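PDB 4FD7: putative arylalkylamine N-Acetyltransferase 7 from Aedes aegypti, which probably transfers an acetyl group from acetyl-CoA to an amine, perhaps an arylalkylamine, as a member of the GNAT family of N-acetyltransferases. Local coordinates for residues 38-43 and 96-101; 47-52 and 76-81; 129-134 and 211-216. All blocks are in the same frame, centred on the assembly; numbering follows the deposited sequence.

Contact 1: residues 38-43 and 96-101; sequences EDRFED and DEIVGV
Arg40 reaches from the 3-10 turn at 38-40 to the backbone carbonyl of Asp96 and takes hold of that one oxygen with both terminal nitrogens. NH2 makes the shorter bond, 2.7 Å to Asp96 O, and arrives in the carbonyl plane; NH1, at 3.0 Å from Asp96 O, comes in tilted 25° from it. The oxygen lies at the edge of the guanidinium, close to its plane, so the flat group meets the carbonyl end-on. The guanidinium's rotation is fixed from another edge by Asp43, three residues on, whose OD2 accepts from NE of Arg40 at 2.8 Å through the anti lone pair in a salt bridge. Arginine suits this place because its in-plane N-H groups can serve a carboxylate and a carbonyl at once; bends at chi2 and chi3 (-57° and -55°) fold the chain so that both are met.

Alongside, Ile98 runs past Arg40 in the opposite direction. Its CG1 lies 4.0 Å from NH1 of Arg40, and its CD1 ends 3.7 Å from Asp43 CB, so that an apolar contact adjoins the ion pair. Ile98 is buried, a place that suits a branched aliphatic side chain, and it also packs on His47 of helix 41-55 and on Val89 and Phe91 of strand 88-92. The contact thus ties the start of helix 41-55 to strand 98-108, beside its antiparallel neighbour 88-92.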
ATOM      1  N   GLU A  38      -6.608  16.392  -4.014  1.00 18.30           N
ATOM      2  CA  GLU A  38      -7.495  16.446  -2.853  1.00 18.61           C
ATOM      3  C   GLU A  38      -8.958  16.166  -3.220  1.00 19.65           C
ATOM      4  O   GLU A  38      -9.653  15.445  -2.506  1.00 18.15           O
ATOM      5  CB  GLU A  38      -7.357  17.781  -2.126  1.00 18.54           C
ATOM      6  CG  GLU A  38      -5.962  18.019  -1.520  1.00 19.33           C
ATOM      7  CD  GLU A  38      -6.001  18.162  -0.007  1.00 22.49           C
ATOM      8  OE1 GLU A  38      -7.119  18.106   0.556  1.00 21.48           O
ATOM      9  OE2 GLU A  38      -4.923  18.317   0.623  1.00 22.09           O
ATOM     10  N   ASP A  39      -9.412  16.690  -4.357  1.00 19.62           N
ATOM     11  CA  ASP A  39     -10.821  16.532  -4.736  1.00 20.26           C
ATOM     12  C   ASP A  39     -11.140  15.128  -5.238  1.00 19.05           C
ATOM     13  O   ASP A  39     -12.254  14.864  -5.679  1.00 20.24           O
ATOM     14  CB  ASP A  39     -11.227  17.573  -5.790  1.00 21.54           C
ATOM     15  CG  ASP A  39     -10.481  17.404  -7.099  1.00 22.93           C
ATOM     16  OD1 ASP A  39      -9.552  16.576  -7.158  1.00 20.94           O
ATOM     17  OD2 ASP A  39     -10.813  18.120  -8.068  1.00 26.60           O
ATOM     18  N   ARG A  40     -10.162  14.230  -5.185  1.00 19.55           N
ATOM     19  CA  ARG A  40     -10.417  12.820  -5.474  1.00 18.73           C
ATOM     20  C   ARG A  40     -10.244  11.935  -4.231  1.00 19.07           C
ATOM     21  O   ARG A  40     -10.356  10.695  -4.313  1.00 19.34           O
ATOM     22  CB  ARG A  40      -9.503  12.323  -6.588  1.00 19.28           C
ATOM     23  CG  ARG A  40      -9.513  13.172  -7.857  1.00 20.64           C
ATOM     24  CD  ARG A  40     -10.907  13.330  -8.473  1.00 20.51           C
ATOM     25  NE  ARG A  40     -11.589  12.060  -8.770  1.00 18.98           N
ATOM     26  CZ  ARG A  40     -11.386  11.293  -9.840  1.00 20.21           C
ATOM     27  NH1 ARG A  40     -12.087  10.174  -9.984  1.00 22.09           N
ATOM     28  NH2 ARG A  40     -10.488  11.618 -10.767  1.00 21.34           N
ATOM     29  N   PHE A  41      -9.986  12.561  -3.085  1.00 19.08           N
ATOM     30  CA  PHE A  41      -9.791  11.793  -1.853  1.00 17.71           C
ATOM     31  C   PHE A  41     -10.929  10.785  -1.609  1.00 18.98           C
ATOM     32  O   PHE A  41     -10.677   9.589  -1.442  1.00 18.01           O
ATOM     33  CB  PHE A  41      -9.608  12.701  -0.631  1.00 17.73           C
ATOM     34  CG  PHE A  41      -8.218  13.277  -0.492  1.00 16.52           C
ATOM     35  CD1 PHE A  41      -7.258  13.076  -1.476  1.00 17.03           C
ATOM     36  CD2 PHE A  41      -7.866  13.995   0.638  1.00 17.34           C
ATOM     37  CE1 PHE A  41      -5.974  13.600  -1.339  1.00 16.14           C
ATOM     38  CE2 PHE A  41      -6.596  14.516   0.789  1.00 17.23           C
ATOM     39  CZ  PHE A  41      -5.644  14.322  -0.201  1.00 16.89           C
ATOM     40  N   GLU A  42     -12.181  11.243  -1.635  1.00 19.74           N
ATOM     41  CA  GLU A  42     -13.264  10.313  -1.323  1.00 19.97           C
ATOM     42  C   GLU A  42     -13.352   9.244  -2.406  1.00 19.10           C
ATOM     43  O   GLU A  42     -13.570   8.064  -2.083  1.00 18.32           O
ATOM     44  CB  GLU A  42     -14.623  10.991  -1.090  1.00 22.50           C
ATOM     45  CG  GLU A  42     -15.679  10.039  -0.463  1.00 21.28           C
ATOM     46  CD  GLU A  42     -15.460   9.755   1.035  1.00 23.75           C
ATOM     47  OE1 GLU A  42     -14.847  10.600   1.728  1.00 27.21           O
ATOM     48  OE2 GLU A  42     -15.909   8.688   1.521  1.00 21.94           O
ATOM     49  N   ASP A  43     -13.118   9.626  -3.668  1.00 18.80           N
ATOM     50  CA  ASP A  43     -13.202   8.646  -4.738  1.00 19.49           C
ATOM     51  C   ASP A  43     -12.200   7.539  -4.433  1.00 17.33           C
ATOM     52  O   ASP A  43     -12.534   6.345  -4.493  1.00 17.52           O
ATOM     53  CB  ASP A  43     -12.941   9.291  -6.109  1.00 20.74           C
ATOM     54  CG  ASP A  43     -14.081  10.192  -6.556  1.00 21.29           C
ATOM     55  OD1 ASP A  43     -15.204  10.020  -6.045  1.00 23.38           O
ATOM     56  OD2 ASP A  43     -13.856  11.058  -7.428  1.00 24.42           O
ATOM     57  N   ASP A  96     -10.930  10.144 -16.365  1.00 24.62           N
ATOM     58  CA  ASP A  96     -10.705  10.629 -15.011  1.00 25.98           C
ATOM     59  C   ASP A  96     -10.989   9.547 -13.974  1.00 24.96           C
ATOM     60  O   ASP A  96     -10.914   9.779 -12.762  1.00 23.41           O
ATOM     61  CB  ASP A  96     -11.553  11.874 -14.759  1.00 28.76           C
ATOM     62  CG  ASP A  96     -11.156  13.028 -15.650  1.00 29.64           C
ATOM     63  OD1 ASP A  96     -10.061  13.584 -15.438  1.00 33.59           O
ATOM     64  OD2 ASP A  96     -11.930  13.383 -16.562  1.00 31.96           O
ATOM     65  N   GLU A  97     -11.281   8.349 -14.463  1.00 24.38           N
ATOM     66  CA  GLU A  97     -11.646   7.244 -13.589  1.00 24.88           C
ATOM     67  C   GLU A  97     -10.419   6.641 -12.913  1.00 20.05           C
ATOM     68  O   GLU A  97      -9.389   6.419 -13.559  1.00 22.61           O
ATOM     69  CB  GLU A  97     -12.371   6.178 -14.405  1.00 26.41           C
ATOM     70  CG  GLU A  97     -13.200   5.224 -13.596  1.00 27.46           C
ATOM     71  CD  GLU A  97     -14.009   4.318 -14.490  1.00 30.43           C
ATOM     72  OE1 GLU A  97     -15.002   4.797 -15.074  1.00 33.53           O
ATOM     73  OE2 GLU A  97     -13.632   3.135 -14.627  1.00 32.83           O
ATOM     74  N   ILE A  98     -10.527   6.369 -11.617  1.00 20.41           N
ATOM     75  CA  ILE A  98      -9.397   5.791 -10.884  1.00 18.59           C
ATOM     76  C   ILE A  98      -9.095   4.362 -11.339  1.00 19.60           C
ATOM     77  O   ILE A  98      -9.963   3.483 -11.284  1.00 18.94           O
ATOM     78  CB  ILE A  98      -9.621   5.810  -9.359  1.00 18.01           C
ATOM     79  CG1 ILE A  98      -9.626   7.249  -8.847  1.00 19.98           C
ATOM     80  CG2 ILE A  98      -8.541   4.969  -8.648  1.00 16.08           C
ATOM     81  CD1 ILE A  98     -10.016   7.378  -7.393  1.00 19.34           C
ATOM     82  N   VAL A  99      -7.866   4.125 -11.790  1.00 15.56           N
ATOM     83  CA  VAL A  99      -7.467   2.775 -12.187  1.00 17.40           C
ATOM     84  C   VAL A  99      -6.951   2.006 -10.975  1.00 17.94           C
ATOM     85  O   VAL A  99      -7.370   0.877 -10.710  1.00 17.80           O
ATOM     86  CB  VAL A  99      -6.397   2.776 -13.291  1.00 16.22           C
ATOM     87  CG1 VAL A  99      -5.953   1.362 -13.597  1.00 17.16           C
ATOM     88  CG2 VAL A  99      -6.936   3.442 -14.565  1.00 20.13           C
ATOM     89  N   GLY A 100      -6.031   2.630 -10.250  1.00 15.27           N
ATOM     90  CA  GLY A 100      -5.523   2.072  -9.015  1.00 15.64           C
ATOM     91  C   GLY A 100      -5.157   3.174  -8.041  1.00 15.78           C
ATOM     92  O   GLY A 100      -5.033   4.334  -8.423  1.00 16.15           O
ATOM     93  N   VAL A 101      -4.999   2.818  -6.771  1.00 15.46           N
ATOM     94  CA  VAL A 101      -4.587   3.784  -5.763  1.00 14.86           C
ATOM     95  C   VAL A 101      -3.722   3.090  -4.704  1.00 17.31           C
ATOM     96  O   VAL A 101      -3.852   1.894  -4.476  1.00 19.11           O
ATOM     97  CB  VAL A 101      -5.803   4.592  -5.179  1.00 17.90           C
ATOM     98  CG1 VAL A 101      -6.947   3.691  -4.818  1.00 18.77           C
ATOM     99  CG2 VAL A 101      -5.413   5.451  -3.987  1.00 18.04           C
TER

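Contact 2: residues 47-52 and 76-81; sequences HMCDYF and ALWKAM
Trp78 is the bump that fills this contact: its indole spans most of the gap between two helical segments whose axes stay 12.2 Å apart, and its six-membered ring enters a hollow lined by Met48, Cys49 and Phe52. Met48 forms the floor, spread under one face of the ring. Its CB sits 3.9 Å from the centroid of that six-membered ring in a CH-pi contact, while bends at chi2 and chi3 (-68° and -65°) curl the chain back until CE lies 3.5 Å from Trp78 CZ2. The sulfur between them stands farther off the same face, a more distant Met-aromatic contact. A flexible, unbranched thioether suits this task, since it can mould itself to a flat surface.

The walls meet the rim of the indole. Cys49 SG lies at the edge, 4.1 Å from Trp78 CZ3, a sulfur-aromatic contact, and Phe52 brings CD2 to 3.6 Å from Trp78 CZ2. The two aromatic planes are inclined at 66°. Trp78 NE1 donates to the backbone oxygen of Met151 in strand 146-155, which satisfies the buried N-H and fixes the indole's direction. One tryptophan thus joins helices 41-55 and 68-81 over the antiparallel sheet of the GNAT fold.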
ATOM      1  N   HIS A  47     -12.764   3.643  -3.856  1.00 16.82           N
ATOM      2  CA  HIS A  47     -12.078   2.650  -4.658  1.00 17.64           C
ATOM      3  C   HIS A  47     -11.450   1.629  -3.710  1.00 17.19           C
ATOM      4  O   HIS A  47     -11.592   0.416  -3.904  1.00 17.26           O
ATOM      5  CB  HIS A  47     -11.013   3.338  -5.512  1.00 16.32           C
ATOM      6  CG  HIS A  47     -10.303   2.433  -6.457  1.00 19.41           C
ATOM      7  ND1 HIS A  47      -9.306   1.571  -6.058  1.00 18.49           N
ATOM      8  CD2 HIS A  47     -10.400   2.298  -7.802  1.00 18.43           C
ATOM      9  CE1 HIS A  47      -8.843   0.922  -7.108  1.00 18.84           C
ATOM     10  NE2 HIS A  47      -9.490   1.354  -8.179  1.00 19.28           N
ATOM     11  N   MET A  48     -10.816   2.124  -2.648  1.00 17.33           N
ATOM     12  CA  MET A  48     -10.172   1.223  -1.698  1.00 18.06           C
ATOM     13  C   MET A  48     -11.219   0.295  -1.078  1.00 17.41           C
ATOM     14  O   MET A  48     -10.978  -0.898  -0.926  1.00 17.39           O
ATOM     15  CB  MET A  48      -9.415   2.006  -0.618  1.00 17.26           C
ATOM     16  CG  MET A  48      -8.197   2.800  -1.135  1.00 16.10           C
ATOM     17  SD  MET A  48      -6.803   1.787  -1.719  1.00 21.55           S
ATOM     18  CE  MET A  48      -6.290   0.989  -0.219  1.00 17.23           C
ATOM     19  N   CYS A  49     -12.394   0.832  -0.763  1.00 15.73           N
ATOM     20  CA  CYS A  49     -13.416   0.012  -0.138  1.00 15.27           C
ATOM     21  C   CYS A  49     -14.006  -0.976  -1.115  1.00 18.55           C
ATOM     22  O   CYS A  49     -14.434  -2.063  -0.726  1.00 21.51           O
ATOM     23  CB  CYS A  49     -14.522   0.899   0.406  1.00 17.49           C
ATOM     24  SG  CYS A  49     -13.942   1.888   1.767  1.00 19.09           S
ATOM     25  N   ASP A  50     -14.027  -0.615  -2.396  1.00 19.96           N
ATOM     26  CA  ASP A  50     -14.782  -1.416  -3.350  1.00 18.36           C
ATOM     27  C   ASP A  50     -13.958  -2.606  -3.778  1.00 19.64           C
ATOM     28  O   ASP A  50     -14.489  -3.666  -4.120  1.00 20.11           O
ATOM     29  CB  ASP A  50     -15.122  -0.594  -4.594  1.00 18.80           C
ATOM     30  CG  ASP A  50     -16.310   0.308  -4.392  1.00 21.42           C
ATOM     31  OD1 ASP A  50     -17.010   0.153  -3.375  1.00 22.00           O
ATOM     32  OD2 ASP A  50     -16.545   1.173  -5.263  1.00 23.20           O
ATOM     33  N   TYR A  51     -12.649  -2.414  -3.777  1.00 17.65           N
ATOM     34  CA  TYR A  51     -11.765  -3.413  -4.331  1.00 16.41           C
ATOM     35  C   TYR A  51     -10.775  -3.979  -3.317  1.00 17.55           C
ATOM     36  O   TYR A  51     -10.859  -5.150  -2.964  1.00 19.25           O
ATOM     37  CB  TYR A  51     -11.084  -2.848  -5.572  1.00 19.58           C
ATOM     38  CG  TYR A  51     -12.092  -2.283  -6.548  1.00 18.96           C
ATOM     39  CD1 TYR A  51     -13.030  -3.110  -7.163  1.00 21.25           C
ATOM     40  CD2 TYR A  51     -12.126  -0.926  -6.836  1.00 20.11           C
ATOM     41  CE1 TYR A  51     -13.963  -2.602  -8.055  1.00 22.97           C
ATOM     42  CE2 TYR A  51     -13.058  -0.403  -7.733  1.00 21.23           C
ATOM     43  CZ  TYR A  51     -13.972  -1.244  -8.334  1.00 23.56           C
ATOM     44  OH  TYR A  51     -14.889  -0.725  -9.220  1.00 23.01           O
ATOM     45  N   PHE A  52      -9.845  -3.155  -2.850  1.00 16.53           N
ATOM     46  CA  PHE A  52      -8.838  -3.609  -1.898  1.00 15.38           C
ATOM     47  C   PHE A  52      -9.434  -4.330  -0.685  1.00 18.69           C
ATOM     48  O   PHE A  52      -8.996  -5.430  -0.333  1.00 16.21           O
ATOM     49  CB  PHE A  52      -7.980  -2.431  -1.453  1.00 14.76           C
ATOM     50  CG  PHE A  52      -7.008  -2.762  -0.360  1.00 15.13           C
ATOM     51  CD1 PHE A  52      -5.792  -3.370  -0.644  1.00 16.74           C
ATOM     52  CD2 PHE A  52      -7.309  -2.451   0.951  1.00 15.19           C
ATOM     53  CE1 PHE A  52      -4.895  -3.672   0.384  1.00 17.12           C
ATOM     54  CE2 PHE A  52      -6.424  -2.743   1.982  1.00 15.35           C
ATOM     55  CZ  PHE A  52      -5.224  -3.348   1.706  1.00 15.37           C
ATOM     56  N   ALA A  76     -11.125   5.076   8.691  1.00 15.10           N
ATOM     57  CA  ALA A  76     -10.621   6.102   9.608  1.00 13.83           C
ATOM     58  C   ALA A  76      -9.107   6.272   9.423  1.00 13.68           C
ATOM     59  O   ALA A  76      -8.596   7.416   9.330  1.00 13.32           O
ATOM     60  CB  ALA A  76     -10.948   5.745  11.037  1.00 16.62           C
ATOM     61  N   LEU A  77      -8.396   5.144   9.353  1.00 16.12           N
ATOM     62  CA  LEU A  77      -6.935   5.166   9.134  1.00 14.60           C
ATOM     63  C   LEU A  77      -6.505   5.861   7.836  1.00 14.29           C
ATOM     64  O   LEU A  77      -5.648   6.769   7.853  1.00 15.99           O
ATOM     65  CB  LEU A  77      -6.352   3.745   9.172  1.00 15.08           C
ATOM     66  CG  LEU A  77      -4.819   3.686   9.123  1.00 14.92           C
ATOM     67  CD1 LEU A  77      -4.289   4.622  10.189  1.00 17.03           C
ATOM     68  CD2 LEU A  77      -4.308   2.280   9.356  1.00 17.31           C
ATOM     69  N   TRP A  78      -7.067   5.404   6.717  1.00 13.41           N
ATOM     70  CA  TRP A  78      -6.779   6.010   5.415  1.00 13.27           C
ATOM     71  C   TRP A  78      -7.047   7.511   5.426  1.00 15.43           C
ATOM     72  O   TRP A  78      -6.247   8.295   4.892  1.00 14.83           O
ATOM     73  CB  TRP A  78      -7.630   5.364   4.327  1.00 15.15           C
ATOM     74  CG  TRP A  78      -7.236   3.958   3.986  1.00 12.89           C
ATOM     75  CD1 TRP A  78      -5.968   3.436   3.968  1.00 15.07           C
ATOM     76  CD2 TRP A  78      -8.109   2.903   3.565  1.00 14.94           C
ATOM     77  NE1 TRP A  78      -6.004   2.119   3.574  1.00 14.31           N
ATOM     78  CE2 TRP A  78      -7.308   1.762   3.323  1.00 15.01           C
ATOM     79  CE3 TRP A  78      -9.493   2.806   3.378  1.00 14.86           C
ATOM     80  CZ2 TRP A  78      -7.844   0.545   2.902  1.00 15.02           C
ATOM     81  CZ3 TRP A  78     -10.030   1.589   2.968  1.00 14.68           C
ATOM     82  CH2 TRP A  78      -9.206   0.477   2.736  1.00 14.24           C
ATOM     83  N   LYS A  79      -8.192   7.903   6.001  1.00 13.83           N
ATOM     84  CA  LYS A  79      -8.554   9.317   6.067  1.00 16.58           C
ATOM     85  C   LYS A  79      -7.561  10.123   6.885  1.00 14.65           C
ATOM     86  O   LYS A  79      -7.293  11.283   6.546  1.00 16.27           O
ATOM     87  CB  LYS A  79      -9.990   9.531   6.566  1.00 14.89           C
ATOM     88  CG  LYS A  79     -11.025   9.182   5.511  1.00 16.58           C
ATOM     89  CD  LYS A  79     -12.421   9.630   5.885  1.00 17.41           C
ATOM     90  CE  LYS A  79     -13.384   9.228   4.792  1.00 19.91           C
ATOM     91  NZ  LYS A  79     -14.749   9.759   5.030  1.00 23.01           N
ATOM     92  N   ALA A  80      -7.012   9.523   7.936  1.00 12.78           N
ATOM     93  CA  ALA A  80      -5.943  10.196   8.686  1.00 16.39           C
ATOM     94  C   ALA A  80      -4.667  10.333   7.865  1.00 15.30           C
ATOM     95  O   ALA A  80      -3.904  11.294   8.051  1.00 17.10           O
ATOM     96  CB  ALA A  80      -5.645   9.486   9.998  1.00 13.93           C
ATOM     97  N   MET A  81      -4.423   9.381   6.969  1.00 14.75           N
ATOM     98  CA  MET A  81      -3.187   9.405   6.166  1.00 13.89           C
ATOM     99  C   MET A  81      -3.190  10.374   4.976  1.00 15.46           C
ATOM    100  O   MET A  81      -2.160  10.960   4.653  1.00 16.54           O
ATOM    101  CB  MET A  81      -2.864   8.005   5.642  1.00 15.86           C
ATOM    102  CG  MET A  81      -2.545   6.979   6.734  1.00 13.90           C
ATOM    103  SD  MET A  81      -2.480   5.320   6.041  1.00 15.64           S
ATOM    104  CE  MET A  81      -1.060   5.463   4.966  1.00 13.75           C
TER

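Contact 3: residues 129-134 and 211-216; sequences IEYVSH and GELARV
Helical segments 129-134 and 211-216 run almost at right angles, with 93° between their directions and 11.9 Å between their axes at closest approach. The backbones come nearest at Val132 and Leu213, whose CA atoms are 9.0 Å apart. At such a separation only side chains can join them, and Tyr131 does most of the bridging.

Tyr131 projects toward the other helix with CG anti to its backbone N (chi1 172°), which carries the ring out to Val216. Val216 comes from the opposite direction and lays its CG1 over one face of the phenol, 4.0 Å from the centroid of the Tyr131 ring and 22° off the ring normal, a CH-pi contact displaced toward the hydroxyl end. Its second methyl, CG2, lies 3.7 Å from Tyr131 OH. The branched valine therefore sets one methyl over the ring face and the other beside the hydroxyl oxygen, and tyrosine suits a partly exposed boundary because its ring can pack while its end remains polar.

Deeper in, Leu213 extends its CD2 obliquely to Tyr131 CD2, at 3.8 Å. The same methyl approaches Val132 CG2 at 4.1 Å, the two side chains crossing at about a right angle. Both Val132 and Leu213 are buried and apolar, and they also rest on Cys230 of strand 229-236 and Ile208 of strand 203-209; Phe220, in a loop, touches Tyr131 and Leu213. Here the short helix 210-216, which directly follows strand 203-209, packs across helix 120-136 beside the antiparallel three-stranded sheet in the C-terminal part of this GNAT-family protein.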
ATOM      1  N   ILE A 129       0.551  -6.692  10.807  1.00 14.46           N
ATOM      2  CA  ILE A 129       1.487  -5.923   9.994  1.00 13.22           C
ATOM      3  C   ILE A 129       2.531  -5.288  10.900  1.00 14.51           C
ATOM      4  O   ILE A 129       3.715  -5.286  10.590  1.00 14.43           O
ATOM      5  CB  ILE A 129       0.769  -4.820   9.191  1.00 15.12           C
ATOM      6  CG1 ILE A 129      -0.147  -5.442   8.137  1.00 16.64           C
ATOM      7  CG2 ILE A 129       1.780  -3.895   8.531  1.00 14.32           C
ATOM      8  CD1 ILE A 129      -1.371  -4.591   7.837  1.00 21.23           C
ATOM      9  N   GLU A 130       2.100  -4.739  12.024  1.00 14.16           N
ATOM     10  CA  GLU A 130       3.049  -4.063  12.907  1.00 17.75           C
ATOM     11  C   GLU A 130       4.104  -5.019  13.471  1.00 15.30           C
ATOM     12  O   GLU A 130       5.267  -4.638  13.598  1.00 14.11           O
ATOM     13  CB  GLU A 130       2.332  -3.298  14.029  1.00 17.27           C
ATOM     14  CG  GLU A 130       3.269  -2.426  14.853  1.00 23.12           C
ATOM     15  CD  GLU A 130       4.266  -1.652  13.998  1.00 24.67           C
ATOM     16  OE1 GLU A 130       3.845  -0.897  13.094  1.00 28.59           O
ATOM     17  OE2 GLU A 130       5.492  -1.784  14.244  1.00 30.45           O
ATOM     18  N   TYR A 131       3.689  -6.242  13.819  1.00 14.84           N
ATOM     19  CA  TYR A 131       4.632  -7.269  14.250  1.00 15.06           C
ATOM     20  C   TYR A 131       5.657  -7.541  13.131  1.00 15.80           C
ATOM     21  O   TYR A 131       6.886  -7.579  13.356  1.00 14.76           O
ATOM     22  CB  TYR A 131       3.902  -8.568  14.635  1.00 15.41           C
ATOM     23  CG  TYR A 131       4.859  -9.707  14.905  1.00 15.56           C
ATOM     24  CD1 TYR A 131       5.476  -9.834  16.142  1.00 16.54           C
ATOM     25  CD2 TYR A 131       5.174 -10.633  13.911  1.00 15.94           C
ATOM     26  CE1 TYR A 131       6.378 -10.872  16.389  1.00 18.77           C
ATOM     27  CE2 TYR A 131       6.066 -11.657  14.141  1.00 17.70           C
ATOM     28  CZ  TYR A 131       6.668 -11.772  15.382  1.00 19.96           C
ATOM     29  OH  TYR A 131       7.553 -12.806  15.607  1.00 21.01           O
ATOM     30  N   VAL A 132       5.148  -7.717  11.920  1.00 14.55           N
ATOM     31  CA  VAL A 132       6.032  -8.021  10.796  1.00 14.48           C
ATOM     32  C   VAL A 132       7.021  -6.871  10.533  1.00 16.33           C
ATOM     33  O   VAL A 132       8.215  -7.088  10.238  1.00 14.56           O
ATOM     34  CB  VAL A 132       5.204  -8.332   9.560  1.00 14.90           C
ATOM     35  CG1 VAL A 132       6.082  -8.487   8.332  1.00 14.91           C
ATOM     36  CG2 VAL A 132       4.392  -9.614   9.808  1.00 15.76           C
ATOM     37  N   SER A 133       6.514  -5.649  10.665  1.00 13.21           N
ATOM     38  CA  SER A 133       7.319  -4.439  10.484  1.00 14.97           C
ATOM     39  C   SER A 133       8.407  -4.367  11.538  1.00 15.55           C
ATOM     40  O   SER A 133       9.536  -3.950  11.258  1.00 14.17           O
ATOM     41  CB  SER A 133       6.433  -3.200  10.612  1.00 16.19           C
ATOM     42  OG  SER A 133       7.194  -2.010  10.444  1.00 17.61           O
ATOM     43  N   HIS A 134       8.057  -4.742  12.762  1.00 14.44           N
ATOM     44  CA  HIS A 134       9.018  -4.642  13.853  1.00 16.26           C
ATOM     45  C   HIS A 134      10.134  -5.674  13.663  1.00 15.98           C
ATOM     46  O   HIS A 134      11.316  -5.351  13.851  1.00 15.60           O
ATOM     47  CB  HIS A 134       8.329  -4.762  15.210  1.00 16.12           C
ATOM     48  CG  HIS A 134       9.204  -4.393  16.367  1.00 20.23           C
ATOM     49  ND1 HIS A 134       9.858  -5.333  17.135  1.00 24.22           N
ATOM     50  CD2 HIS A 134       9.551  -3.186  16.875  1.00 24.01           C
ATOM     51  CE1 HIS A 134      10.567  -4.723  18.067  1.00 20.60           C
ATOM     52  NE2 HIS A 134      10.398  -3.421  17.932  1.00 25.94           N
ATOM     53  N   GLY A 211       0.076 -18.969   8.944  1.00 18.31           N
ATOM     54  CA  GLY A 211       0.102 -20.063   9.905  1.00 17.40           C
ATOM     55  C   GLY A 211       1.060 -19.807  11.063  1.00 18.16           C
ATOM     56  O   GLY A 211       0.718 -19.966  12.258  1.00 16.29           O
ATOM     57  N   GLU A 212       2.275 -19.400  10.711  1.00 16.89           N
ATOM     58  CA  GLU A 212       3.301 -19.129  11.722  1.00 18.89           C
ATOM     59  C   GLU A 212       2.924 -17.924  12.562  1.00 17.97           C
ATOM     60  O   GLU A 212       3.159 -17.915  13.772  1.00 17.97           O
ATOM     61  CB  GLU A 212       4.690 -18.949  11.098  1.00 19.84           C
ATOM     62  CG  GLU A 212       5.803 -18.710  12.141  1.00 20.91           C
ATOM     63  CD  GLU A 212       7.208 -18.957  11.609  1.00 22.39           C
ATOM     64  OE1 GLU A 212       7.355 -19.379  10.444  1.00 23.64           O
ATOM     65  OE2 GLU A 212       8.175 -18.737  12.376  1.00 25.08           O
ATOM     66  N   LEU A 213       2.340 -16.910  11.927  1.00 15.76           N
ATOM     67  CA  LEU A 213       1.891 -15.732  12.669  1.00 18.57           C
ATOM     68  C   LEU A 213       0.864 -16.112  13.722  1.00 17.24           C
ATOM     69  O   LEU A 213       0.856 -15.564  14.833  1.00 17.64           O
ATOM     70  CB  LEU A 213       1.315 -14.687  11.720  1.00 16.56           C
ATOM     71  CG  LEU A 213       2.381 -13.958  10.908  1.00 14.30           C
ATOM     72  CD1 LEU A 213       1.760 -13.311   9.674  1.00 13.03           C
ATOM     73  CD2 LEU A 213       3.091 -12.915  11.777  1.00 16.42           C
ATOM     74  N   ALA A 214       0.008 -17.065  13.374  1.00 16.97           N
ATOM     75  CA  ALA A 214      -0.989 -17.537  14.315  1.00 17.52           C
ATOM     76  C   ALA A 214      -0.313 -18.281  15.458  1.00 19.21           C
ATOM     77  O   ALA A 214      -0.814 -18.268  16.585  1.00 20.49           O
ATOM     78  CB  ALA A 214      -2.020 -18.414  13.620  1.00 19.82           C
ATOM     79  N   ARG A 215       0.816 -18.929  15.174  1.00 19.11           N
ATOM     80  CA  ARG A 215       1.617 -19.502  16.271  1.00 21.70           C
ATOM     81  C   ARG A 215       2.313 -18.440  17.136  1.00 23.14           C
ATOM     82  O   ARG A 215       2.572 -18.666  18.321  1.00 23.29           O
ATOM     83  CB  ARG A 215       2.621 -20.540  15.748  1.00 22.66           C
ATOM     84  CG  ARG A 215       1.943 -21.745  15.108  1.00 21.13           C
ATOM     85  CD  ARG A 215       2.826 -22.986  15.152  1.00 22.46           C
ATOM     86  NE  ARG A 215       4.096 -22.793  14.459  1.00 23.79           N
ATOM     87  CZ  ARG A 215       4.248 -22.872  13.142  1.00 20.97           C
ATOM     88  NH1 ARG A 215       3.207 -23.129  12.362  1.00 23.46           N
ATOM     89  NH2 ARG A 215       5.441 -22.684  12.600  1.00 23.82           N
ATOM     90  N   VAL A 216       2.597 -17.278  16.554  1.00 20.16           N
ATOM     91  CA  VAL A 216       3.171 -16.168  17.311  1.00 20.08           C
ATOM     92  C   VAL A 216       2.142 -15.532  18.255  1.00 21.11           C
ATOM     93  O   VAL A 216       2.437 -15.259  19.420  1.00 21.70           O
ATOM     94  CB  VAL A 216       3.763 -15.092  16.372  1.00 20.27           C
ATOM     95  CG1 VAL A 216       3.920 -13.757  17.097  1.00 21.67           C
ATOM     96  CG2 VAL A 216       5.099 -15.546  15.820  1.00 19.37           C
TER

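How the contacts relate
Contacts 1 and 2 share helix 41-55 and touch directly: His47, in the segment 47-52, packs against Ile98 and Val101 of contact 1. Contact 2 is nested along the chain inside the loop closed by contact 1, and their centres are 11 Å apart. Contact 3 joins other elements, helices 120-136 and 210-216, with its centre 32 Å from that of contact 1 and across the chain's centre from it. Chemistry follows position. Contact 2, the buried one, relies on aromatic and sulfur groups; contact 1, partly buried, adds charged and carbonyl groups beside an apolar residue; contact 3, also partly buried, is apolar inside and ends in a tyrosine hydroxyl.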